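Local coordinates for superoxide dismutase [Mn/Fe] (Aeropyrum pernix, PDB 3AK2), which catalyses the dismutation of superoxide to oxygen and hydrogen peroxide at a single metal site that works with either manganese or iron, at residues 21-25 / 26-30. Numbering follows the deposited sequence.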
loop_
_atom_site.group_PDB
_atom_site.type_symbol
_atom_site.label_atom_id
_atom_site.label_comp_id
_atom_site.label_asym_id
_atom_site.label_seq_id
_atom_site.Cartn_x
_atom_site.Cartn_y
_atom_site.Cartn_z
ATOM N N PRO A 21 28.840 7.900 19.255
ATOM C CA PRO A 21 28.926 6.561 18.668
ATOM C C PRO A 21 27.585 5.961 18.225
ATOM O O PRO A 21 27.559 4.845 17.716
ATOM C CB PRO A 21 29.501 5.735 19.818
ATOM C CG PRO A 21 28.928 6.369 21.030
ATOM C CD PRO A 21 28.801 7.844 20.729
ATOM N N TYR A 22 26.495 6.700 18.415
ATOM C CA TYR A 22 25.144 6.159 18.228
ATOM C C TYR A 22 24.748 5.929 16.774
ATOM O O TYR A 22 24.096 4.934 16.460
ATOM C CB TYR A 22 24.130 7.023 18.976
ATOM C CG TYR A 22 24.516 7.153 20.428
ATOM C CD1 TYR A 22 25.029 8.348 20.935
ATOM C CD2 TYR A 22 24.429 6.056 21.283
ATOM C CE1 TYR A 22 25.415 8.449 22.276
ATOM C CE2 TYR A 22 24.811 6.145 22.612
ATOM C CZ TYR A 22 25.298 7.340 23.102
ATOM O OH TYR A 22 25.670 7.411 24.428
ATOM N N ILE A 23 25.151 6.842 15.894
ATOM C CA ILE A 23 24.996 6.643 14.455
ATOM C C ILE A 23 26.313 7.020 13.790
ATOM O O ILE A 23 26.762 8.159 13.905
ATOM C CB ILE A 23 23.823 7.463 13.857
ATOM C CG1 ILE A 23 22.534 7.240 14.658
ATOM C CG2 ILE A 23 23.614 7.081 12.397
ATOM C CD1 ILE A 23 21.383 8.161 14.274
ATOM N N ILE A 24 26.927 6.061 13.099
ATOM C CA ILE A 24 28.271 6.258 12.540
ATOM C C ILE A 24 28.314 7.240 11.370
ATOM O O ILE A 24 27.317 7.440 10.657
ATOM C CB ILE A 24 28.960 4.921 12.129
ATOM C CG1 ILE A 24 28.106 4.141 11.121
ATOM C CG2 ILE A 24 29.304 4.081 13.364
ATOM C CD1 ILE A 24 28.833 2.976 10.457
ATOM N N GLU A 25 29.487 7.838 11.179
ATOM C CA GLU A 25 29.715 8.834 10.138
ATOM C C GLU A 25 29.327 8.350 8.743
ATOM O O GLU A 25 28.719 9.105 7.981
ATOM C CB GLU A 25 31.182 9.284 10.148
ATOM C CG GLU A 25 31.530 10.359 9.124
ATOM C CD GLU A 25 32.995 10.760 9.160
ATOM O OE1 GLU A 25 33.859 9.862 9.242
ATOM O OE2 GLU A 25 33.280 11.974 9.092
ATOM N N GLU A 26 29.672 7.107 8.404
ATOM C CA GLU A 26 29.416 6.621 7.047
ATOM C C GLU A 26 27.926 6.605 6.736
ATOM O O GLU A 26 27.521 6.942 5.623
ATOM C CB GLU A 26 30.021 5.240 6.793
ATOM C CG GLU A 26 29.951 4.845 5.317
ATOM C CD GLU A 26 30.447 3.446 5.023
ATOM O OE1 GLU A 26 30.446 3.077 3.830
ATOM O OE2 GLU A 26 30.826 2.717 5.964
ATOM N N ILE A 27 27.120 6.214 7.720
ATOM C CA ILE A 27 25.666 6.246 7.560
ATOM C C ILE A 27 25.177 7.673 7.348
ATOM O O ILE A 27 24.459 7.946 6.393
ATOM C CB ILE A 27 24.925 5.607 8.746
ATOM C CG1 ILE A 27 25.135 4.090 8.738
ATOM C CG2 ILE A 27 23.426 5.948 8.692
ATOM C CD1 ILE A 27 24.595 3.380 9.963
ATOM N N MET A 28 25.582 8.587 8.221
ATOM C CA MET A 28 25.122 9.964 8.110
ATOM C C MET A 28 25.442 10.549 6.738
ATOM O O MET A 28 24.601 11.220 6.134
ATOM C CB MET A 28 25.720 10.836 9.213
ATOM C CG MET A 28 25.320 10.446 10.632
ATOM S SD MET A 28 23.541 10.428 10.927
ATOM C CE MET A 28 23.093 12.136 10.617
ATOM N N LYS A 29 26.648 10.275 6.240
ATOM C CA LYS A 29 27.084 10.797 4.945
ATOM C C LYS A 29 26.279 10.224 3.776
ATOM O O LYS A 29 25.756 10.977 2.955
ATOM C CB LYS A 29 28.586 10.567 4.742
ATOM C CG LYS A 29 29.152 11.253 3.508
ATOM C CD LYS A 29 30.674 11.237 3.515
ATOM C CE LYS A 29 31.239 12.071 2.376
ATOM N NZ LYS A 29 30.990 13.526 2.572
ATOM N N LEU A 30 26.178 8.899 3.696
ATOM C CA LEU A 30 25.386 8.268 2.640
ATOM C C LEU A 30 23.923 8.673 2.740
ATOM O O LEU A 30 23.267 8.919 1.733
ATOM C CB LEU A 30 25.490 6.745 2.716
ATOM C CG LEU A 30 26.838 6.106 2.389
ATOM C CD1 LEU A 30 26.839 4.659 2.842
ATOM C CD2 LEU A 30 27.133 6.195 0.898
#
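Ile23 and Ile24 lie against Ile27 and Met28 where the loop before helix 25-54 enters that helix, the first long helix of the alpha-hairpin domain of iron/manganese superoxide dismutases. Ile24 is the N-cap residue, but its apolar side chain has no acceptor for the first turn, and Glu20 OE2 takes the hydrogen bond from Glu25 N. Gln174 OE1 accepts one from Ile24 N, holding the loop to helix 172-175. Ile23 offers its branch methyl to both helix residues. Ile23 CG2 stands anti to the backbone N and reaches Ile27 CG2 at 3.9 Å and Met28 SD at 3.7 Å, with the side chains crossing at about a right angle each time. Met28 is bent at chi2 (-57°), which brings its sulfur to this methyl instead of out along an extended chain. On Ile24 the other branch does the touching: chi1 of 57° sets Ile24 CG1 between the backbone N and carbonyl carbon, 3.8 Å from Ile27 CD1. Ile27 thus meets both loop isoleucines, one with each branch; it also packs on Leu173 and Gln174, and its own side chain lies about 8 Å from the bound manganese. The extended Glu26 chain carries OE1 to a salt bridge with Lys176 of the second subunit. The first helical turns are closed by Lys29 N bonding Glu25 O at 2.9 Å and by Met28 N meeting Ile24 O at 3.2 Å, with an N-H...O angle of 169°.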